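Local coordinates for protein FimX (Pseudomonas aeruginosa PAO1, PDB 3HV8) that belongs to the EAL-domain family, its EAL domain being modelled here with C2E in a pocket, at residues L116-L129 against Q154-C167. Numbering follows the deposited sequence. Where two conformers were deposited one is given.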
ATOM      1  N   LEU A 116       7.386  -8.217  -7.727  0.51 27.58           N
ATOM      2  CA  LEU A 116       7.085  -9.530  -7.152  0.51 28.86           C
ATOM      3  C   LEU A 116       7.948 -10.596  -7.794  0.51 32.92           C
ATOM      4  O   LEU A 116       8.427 -11.515  -7.128  0.51 35.04           O
ATOM      5  CB  LEU A 116       5.624  -9.908  -7.366  0.51 30.77           C
ATOM      6  CG  LEU A 116       4.598  -9.109  -6.589  0.51 24.32           C
ATOM      7  CD1 LEU A 116       3.189  -9.593  -6.915  0.51 26.43           C
ATOM      8  CD2 LEU A 116       4.874  -9.227  -5.095  0.51 33.89           C
ATOM      9  N   GLN A 117       8.134 -10.469  -9.101  1.00 29.59           N
ATOM     10  CA  GLN A 117       8.861 -11.480  -9.859  1.00 31.34           C
ATOM     11  C   GLN A 117      10.384 -11.310  -9.864  1.00 35.29           C
ATOM     12  O   GLN A 117      11.101 -12.092 -10.488  1.00 41.82           O
ATOM     13  CB  GLN A 117       8.348 -11.484 -11.298  1.00 30.29           C
ATOM     14  CG  GLN A 117       6.882 -11.841 -11.408  1.00 31.38           C
ATOM     15  CD  GLN A 117       6.398 -11.790 -12.838  1.00 37.51           C
ATOM     16  OE1 GLN A 117       6.071 -10.722 -13.352  1.00 38.72           O
ATOM     17  NE2 GLN A 117       6.354 -12.946 -13.494  1.00 37.64           N
ATOM     18  N   ASP A 118      10.875 -10.286  -9.174  1.00 30.22           N
ATOM     19  CA  ASP A 118      12.282  -9.880  -9.261  1.00 27.17           C
ATOM     20  C   ASP A 118      13.081 -10.554  -8.152  1.00 29.89           C
ATOM     21  O   ASP A 118      12.967 -10.176  -6.995  1.00 30.54           O
ATOM     22  CB  ASP A 118      12.345  -8.357  -9.115  1.00 26.98           C
ATOM     23  CG  ASP A 118      13.746  -7.792  -9.268  1.00 33.19           C
ATOM     24  OD1 ASP A 118      13.873  -6.545  -9.216  1.00 33.14           O
ATOM     25  OD2 ASP A 118      14.715  -8.568  -9.437  1.00 33.01           O
ATOM     26  N   PRO A 119      13.902 -11.561  -8.501  1.00 32.66           N
ATOM     27  CA  PRO A 119      14.690 -12.269  -7.485  1.00 36.01           C
ATOM     28  C   PRO A 119      15.742 -11.366  -6.840  1.00 33.25           C
ATOM     29  O   PRO A 119      16.304 -11.709  -5.805  1.00 37.19           O
ATOM     30  CB  PRO A 119      15.375 -13.371  -8.301  1.00 37.46           C
ATOM     31  CG  PRO A 119      15.429 -12.809  -9.688  1.00 41.68           C
ATOM     32  CD  PRO A 119      14.096 -12.152  -9.835  1.00 36.53           C
ATOM     33  N   GLY A 120      16.004 -10.209  -7.437  1.00 32.42           N
ATOM     34  CA  GLY A 120      16.974  -9.290  -6.869  1.00 31.42           C
ATOM     35  C   GLY A 120      16.425  -8.337  -5.817  1.00 26.41           C
ATOM     36  O   GLY A 120      17.181  -7.640  -5.146  1.00 29.33           O
ATOM     37  N   LEU A 121      15.100  -8.302  -5.670  1.00 29.58           N
ATOM     38  CA  LEU A 121      14.491  -7.328  -4.781  1.00 30.36           C
ATOM     39  C   LEU A 121      14.896  -7.551  -3.321  1.00 24.93           C
ATOM     40  O   LEU A 121      15.340  -6.624  -2.645  1.00 26.47           O
ATOM     41  CB  LEU A 121      12.964  -7.328  -4.938  1.00 26.16           C
ATOM     42  CG  LEU A 121      12.228  -6.440  -3.923  1.00 25.85           C
ATOM     43  CD1 LEU A 121      12.621  -4.980  -4.066  1.00 26.57           C
ATOM     44  CD2 LEU A 121      10.709  -6.608  -4.035  1.00 28.02           C
ATOM     45  N   LEU A 122      14.740  -8.782  -2.842  0.60 28.93           N
ATOM     46  CA  LEU A 122      15.062  -9.085  -1.449  0.60 31.67           C
ATOM     47  C   LEU A 122      16.526  -8.812  -1.088  0.60 29.69           C
ATOM     48  O   LEU A 122      16.797  -8.120  -0.107  0.60 31.08           O
ATOM     49  CB  LEU A 122      14.668 -10.523  -1.090  0.60 34.30           C
ATOM     50  CG  LEU A 122      13.178 -10.813  -0.901  0.60 29.66           C
ATOM     51  CD1 LEU A 122      12.967 -12.311  -0.744  0.60 33.84           C
ATOM     52  CD2 LEU A 122      12.633 -10.061   0.299  0.60 33.01           C
ATOM     53  N   PRO A 123      17.480  -9.353  -1.876  1.00 32.43           N
ATOM     54  CA  PRO A 123      18.886  -9.059  -1.581  1.00 34.31           C
ATOM     55  C   PRO A 123      19.148  -7.552  -1.544  1.00 32.76           C
ATOM     56  O   PRO A 123      19.831  -7.072  -0.642  1.00 32.66           O
ATOM     57  CB  PRO A 123      19.638  -9.704  -2.756  1.00 34.77           C
ATOM     58  CG  PRO A 123      18.751 -10.781  -3.234  1.00 37.99           C
ATOM     59  CD  PRO A 123      17.340 -10.262  -3.025  1.00 31.90           C
ATOM     60  N   TRP A 124      18.597  -6.808  -2.501  1.00 30.00           N
ATOM     61  CA  TRP A 124      18.808  -5.367  -2.534  1.00 27.83           C
ATOM     62  C   TRP A 124      18.162  -4.663  -1.341  1.00 28.37           C
ATOM     63  O   TRP A 124      18.747  -3.771  -0.740  1.00 29.00           O
ATOM     64  CB  TRP A 124      18.278  -4.776  -3.845  1.00 26.71           C
ATOM     65  CG  TRP A 124      18.260  -3.267  -3.849  1.00 26.95           C
ATOM     66  CD1 TRP A 124      19.294  -2.437  -4.176  1.00 30.50           C
ATOM     67  CD2 TRP A 124      17.152  -2.409  -3.509  1.00 28.07           C
ATOM     68  NE1 TRP A 124      18.905  -1.124  -4.057  1.00 29.56           N
ATOM     69  CE2 TRP A 124      17.597  -1.077  -3.651  1.00 30.08           C
ATOM     70  CE3 TRP A 124      15.833  -2.641  -3.093  1.00 25.13           C
ATOM     71  CZ2 TRP A 124      16.775   0.024  -3.395  1.00 26.73           C
ATOM     72  CZ3 TRP A 124      15.018  -1.550  -2.838  1.00 27.12           C
ATOM     73  CH2 TRP A 124      15.488  -0.234  -2.985  1.00 28.83           C
ATOM     74  N   LEU A 125      16.936  -5.067  -1.008  1.00 27.40           N
ATOM     75  CA  LEU A 125      16.224  -4.420   0.083  1.00 29.55           C
ATOM     76  C   LEU A 125      16.984  -4.609   1.394  1.00 29.71           C
ATOM     77  O   LEU A 125      17.090  -3.685   2.188  1.00 32.36           O
ATOM     78  CB  LEU A 125      14.797  -4.974   0.195  1.00 29.92           C
ATOM     79  CG  LEU A 125      13.902  -4.466   1.323  1.00 30.91           C
ATOM     80  CD1 LEU A 125      13.696  -2.966   1.240  1.00 31.79           C
ATOM     81  CD2 LEU A 125      12.564  -5.201   1.266  1.00 28.78           C
ATOM     82  N   GLY A 126      17.527  -5.807   1.577  1.00 32.25           N
ATOM     83  CA  GLY A 126      18.325  -6.114   2.748  1.00 36.12           C
ATOM     84  C   GLY A 126      19.454  -5.117   2.928  1.00 40.03           C
ATOM     85  O   GLY A 126      19.649  -4.568   4.015  1.00 39.27           O
ATOM     86  N   VAL A 127      20.194  -4.864   1.854  1.00 33.08           N
ATOM     87  CA  VAL A 127      21.309  -3.921   1.937  1.00 36.60           C
ATOM     88  C   VAL A 127      20.846  -2.471   2.072  1.00 34.47           C
ATOM     89  O   VAL A 127      21.470  -1.678   2.766  1.00 36.70           O
ATOM     90  CB  VAL A 127      22.276  -4.070   0.746  1.00 37.38           C
ATOM     91  CG1 VAL A 127      23.221  -2.868   0.667  1.00 41.82           C
ATOM     92  CG2 VAL A 127      23.052  -5.366   0.874  1.00 39.38           C
ATOM     93  N   ALA A 128      19.731  -2.132   1.427  1.00 30.07           N
ATOM     94  CA  ALA A 128      19.202  -0.778   1.486  1.00 31.58           C
ATOM     95  C   ALA A 128      18.712  -0.395   2.890  1.00 32.86           C
ATOM     96  O   ALA A 128      18.881   0.744   3.335  1.00 32.54           O
ATOM     97  CB  ALA A 128      18.074  -0.610   0.452  1.00 31.09           C
ATOM     98  N   LEU A 129      18.107  -1.357   3.579  1.00 37.07           N
ATOM     99  CA  LEU A 129      17.651  -1.134   4.943  1.00 38.98           C
ATOM    100  C   LEU A 129      18.838  -0.907   5.870  1.00 42.90           C
ATOM    101  O   LEU A 129      18.869   0.082   6.600  1.00 42.34           O
ATOM    102  CB  LEU A 129      16.795  -2.307   5.422  1.00 40.44           C
ATOM    103  CG  LEU A 129      15.424  -2.389   4.740  1.00 37.01           C
ATOM    104  CD1 LEU A 129      14.737  -3.702   5.058  1.00 36.93           C
ATOM    105  CD2 LEU A 129      14.584  -1.198   5.146  1.00 37.98           C
ATOM    106  N   GLN A 154       5.447 -16.485  -6.232  1.00 25.45           N
ATOM    107  CA  GLN A 154       6.385 -15.391  -6.025  1.00 27.84           C
ATOM    108  C   GLN A 154       6.012 -14.503  -4.841  1.00 24.37           C
ATOM    109  O   GLN A 154       6.882 -14.030  -4.115  1.00 24.59           O
ATOM    110  CB  GLN A 154       6.491 -14.548  -7.286  1.00 29.82           C
ATOM    111  CG  GLN A 154       6.976 -15.350  -8.461  1.00 31.51           C
ATOM    112  CD  GLN A 154       5.845 -15.801  -9.373  1.00 40.21           C
ATOM    113  OE1 GLN A 154       4.804 -16.306  -8.927  1.00 33.99           O
ATOM    114  NE2 GLN A 154       6.048 -15.616 -10.669  1.00 46.54           N
ATOM    115  N   ALA A 155       4.712 -14.309  -4.634  1.00 25.11           N
ATOM    116  CA  ALA A 155       4.254 -13.511  -3.509  1.00 25.07           C
ATOM    117  C   ALA A 155       4.519 -14.240  -2.186  1.00 23.28           C
ATOM    118  O   ALA A 155       4.880 -13.612  -1.173  1.00 23.51           O
ATOM    119  CB  ALA A 155       2.766 -13.181  -3.663  1.00 25.86           C
ATOM    120  N   LYS A 156       4.349 -15.564  -2.201  1.00 23.78           N
ATOM    121  CA  LYS A 156       4.702 -16.384  -1.046  1.00 23.83           C
ATOM    122  C   LYS A 156       6.176 -16.211  -0.695  1.00 23.45           C
ATOM    123  O   LYS A 156       6.539 -15.943   0.447  1.00 24.80           O
ATOM    124  CB  LYS A 156       4.393 -17.848  -1.342  1.00 24.65           C
ATOM    125  CG  LYS A 156       4.917 -18.803  -0.277  1.00 27.11           C
ATOM    126  CD  LYS A 156       4.489 -20.236  -0.576  1.00 31.14           C
ATOM    127  CE  LYS A 156       5.045 -21.192   0.468  1.00 45.01           C
ATOM    128  NZ  LYS A 156       4.412 -22.533   0.391  1.00 60.83           N
ATOM    129  N   GLN A 157       7.034 -16.362  -1.694  1.00 24.14           N
ATOM    130  CA  GLN A 157       8.461 -16.248  -1.450  1.00 24.48           C
ATOM    131  C   GLN A 157       8.855 -14.845  -1.003  1.00 24.44           C
ATOM    132  O   GLN A 157       9.641 -14.669  -0.080  1.00 24.74           O
ATOM    133  CB  GLN A 157       9.240 -16.633  -2.714  1.00 30.19           C
ATOM    134  CG  GLN A 157       9.075 -18.097  -3.087  1.00 32.91           C
ATOM    135  CD  GLN A 157       9.588 -18.416  -4.482  1.00 45.89           C
ATOM    136  OE1 GLN A 157       9.760 -17.525  -5.316  1.00 48.20           O
ATOM    137  NE2 GLN A 157       9.821 -19.699  -4.747  1.00 49.54           N
ATOM    138  N   LEU A 158       8.290 -13.831  -1.652  1.00 23.86           N
ATOM    139  CA  LEU A 158       8.639 -12.467  -1.283  1.00 23.88           C
ATOM    140  C   LEU A 158       8.207 -12.148   0.144  1.00 21.11           C
ATOM    141  O   LEU A 158       8.988 -11.635   0.926  1.00 23.17           O
ATOM    142  CB  LEU A 158       8.030 -11.449  -2.250  1.00 24.77           C
ATOM    143  CG  LEU A 158       8.221  -9.994  -1.822  1.00 27.34           C
ATOM    144  CD1 LEU A 158       9.688  -9.624  -1.776  1.00 28.81           C
ATOM    145  CD2 LEU A 158       7.495  -9.068  -2.782  1.00 32.80           C
ATOM    146  N   THR A 159       6.962 -12.476   0.481  1.00 22.44           N
ATOM    147  CA  THR A 159       6.460 -12.121   1.816  1.00 23.44           C
ATOM    148  C   THR A 159       7.162 -12.893   2.940  1.00 22.89           C
ATOM    149  O   THR A 159       7.398 -12.351   4.010  1.00 23.56           O
ATOM    150  CB  THR A 159       4.908 -12.222   1.934  1.00 24.99           C
ATOM    151  OG1 THR A 159       4.469 -13.549   1.631  1.00 23.19           O
ATOM    152  CG2 THR A 159       4.244 -11.237   0.976  1.00 25.15           C
ATOM    153  N   GLN A 160       7.559 -14.133   2.667  1.00 24.76           N
ATOM    154  CA  GLN A 160       8.371 -14.886   3.620  1.00 25.59           C
ATOM    155  C   GLN A 160       9.733 -14.203   3.803  1.00 23.80           C
ATOM    156  O   GLN A 160      10.234 -14.054   4.917  1.00 26.35           O
ATOM    157  CB  GLN A 160       8.530 -16.341   3.155  1.00 29.04           C
ATOM    158  CG  GLN A 160       7.295 -17.203   3.441  1.00 33.45           C
ATOM    159  CD  GLN A 160       7.296 -18.555   2.742  1.00 43.34           C
ATOM    160  OE1 GLN A 160       6.263 -19.223   2.672  1.00 46.02           O
ATOM    161  NE2 GLN A 160       8.448 -18.964   2.227  1.00 44.21           N
ATOM    162  N   GLY A 161      10.313 -13.739   2.700  1.00 23.79           N
ATOM    163  CA  GLY A 161      11.572 -13.018   2.776  1.00 25.36           C
ATOM    164  C   GLY A 161      11.472 -11.678   3.492  1.00 25.69           C
ATOM    165  O   GLY A 161      12.387 -11.267   4.214  1.00 26.64           O
ATOM    166  N   LEU A 162      10.363 -10.968   3.288  1.00 23.82           N
ATOM    167  CA  LEU A 162      10.146  -9.720   3.997  1.00 26.46           C
ATOM    168  C   LEU A 162      10.094  -9.947   5.503  1.00 24.52           C
ATOM    169  O   LEU A 162      10.597  -9.135   6.272  1.00 26.04           O
ATOM    170  CB  LEU A 162       8.848  -9.045   3.521  1.00 23.07           C
ATOM    171  CG  LEU A 162       8.899  -8.500   2.098  1.00 24.09           C
ATOM    172  CD1 LEU A 162       7.505  -8.032   1.666  1.00 24.90           C
ATOM    173  CD2 LEU A 162       9.916  -7.364   1.986  1.00 26.14           C
ATOM    174  N   ALA A 163       9.480 -11.054   5.911  1.00 26.40           N
ATOM    175  CA  ALA A 163       9.375 -11.369   7.333  1.00 30.05           C
ATOM    176  C   ALA A 163      10.770 -11.575   7.917  1.00 30.58           C
ATOM    177  O   ALA A 163      11.067 -11.121   9.018  1.00 31.99           O
ATOM    178  CB  ALA A 163       8.492 -12.595   7.558  1.00 29.08           C
ATOM    179  N   THR A 164      11.622 -12.253   7.157  1.00 29.97           N
ATOM    180  CA  THR A 164      12.997 -12.477   7.585  1.00 32.89           C
ATOM    181  C   THR A 164      13.713 -11.140   7.808  1.00 30.21           C
ATOM    182  O   THR A 164      14.482 -11.001   8.755  1.00 34.28           O
ATOM    183  CB  THR A 164      13.750 -13.373   6.578  1.00 32.60           C
ATOM    184  OG1 THR A 164      13.105 -14.650   6.505  1.00 35.12           O
ATOM    185  CG2 THR A 164      15.204 -13.569   6.996  1.00 35.61           C
ATOM    186  N   LEU A 165      13.431 -10.152   6.951  1.00 29.74           N
ATOM    187  CA  LEU A 165      13.997  -8.806   7.058  1.00 27.06           C
ATOM    188  C   LEU A 165      13.240  -7.862   8.009  1.00 35.93           C
ATOM    189  O   LEU A 165      13.516  -6.653   8.031  1.00 36.74           O
ATOM    190  CB  LEU A 165      14.036  -8.134   5.678  1.00 32.25           C
ATOM    191  CG  LEU A 165      14.976  -8.674   4.610  1.00 33.07           C
ATOM    192  CD1 LEU A 165      14.751  -7.997   3.260  1.00 33.23           C
ATOM    193  CD2 LEU A 165      16.415  -8.488   5.051  1.00 36.30           C
ATOM    194  N   HIS A 166      12.285  -8.395   8.768  1.00 30.89           N
ATOM    195  CA  HIS A 166      11.508  -7.594   9.725  1.00 34.29           C
ATOM    196  C   HIS A 166      10.753  -6.432   9.069  1.00 33.81           C
ATOM    197  O   HIS A 166      10.624  -5.335   9.625  1.00 33.97           O
ATOM    198  CB  HIS A 166      12.395  -7.103  10.868  1.00 39.72           C
ATOM    199  CG  HIS A 166      13.302  -8.161  11.407  1.00 48.37           C
ATOM    200  ND1 HIS A 166      14.675  -8.076  11.330  1.00 53.13           N
ATOM    201  CD2 HIS A 166      13.029  -9.348  11.997  1.00 46.71           C
ATOM    202  CE1 HIS A 166      15.209  -9.158  11.866  1.00 46.58           C
ATOM    203  NE2 HIS A 166      14.232  -9.946  12.279  1.00 52.65           N
ATOM    204  N   CYS A 167      10.295  -6.682   7.854  1.00 29.04           N
ATOM    205  CA  CYS A 167       9.317  -5.815   7.231  1.00 26.99           C
ATOM    206  C   CYS A 167       7.983  -6.507   7.340  1.00 26.07           C
ATOM    207  O   CYS A 167       7.911  -7.705   7.634  1.00 28.08           O
ATOM    208  CB  CYS A 167       9.654  -5.572   5.762  1.00 25.21           C
ATOM    209  SG  CYS A 167      11.220  -4.715   5.519  1.00 27.36           S
TER
HETATM  210  O   HOH W   1       9.464 -13.214  -5.104  1.00 40.01           O
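Leu122 and Leu125 meet Leu158 and Leu162 where two neighbouring helices of the EAL domain's beta/alpha barrel, 121-132 and 152-164, pack side by side on its outer wall. Their axes are nearly parallel, 19° apart and 10.4 Å at closest approach, as suits helices that each lead into a parallel barrel strand. Leu122 lies in the groove of the other helix: its CD2 rests 3.6 Å from Leu158 CD1, while CD1 lies over Gly161, 3.9 Å from the CA. With no side chain on Gly161, that methyl can settle against the backbone there. Leu158, with CG anti to its own nitrogen (chi1 173°), sends its two methyls to different neighbours: CD1 to Leu121 and Leu122, CD2 crosswise to Leu116 CD2 at a tight 3.5 Å. One turn on, Leu125 CD2 and Leu162 CD2 are equally close, with the two side chains nearly perpendicular. Leu165 fits a second glycine, its CD2 3.8 Å from Gly126 CA. His166, at positive phi, ends helix 152-164 in a Schellman motif; just beyond it the compact, apolar Cys167 sets SG 3.7 Å from Leu129 CD1. No direct hydrogen bond crosses the interface, but at its other end a water lies within bonding distance of both Leu116 O and Gln154 O. The leucines also reach the barrel wall: Leu125 and Leu162 touch Phe141, and Leu116 touches Ile143, on strand 139-144, which comes between the two helices in sequence, while Leu121 and Leu129 also pack on helix 80-96.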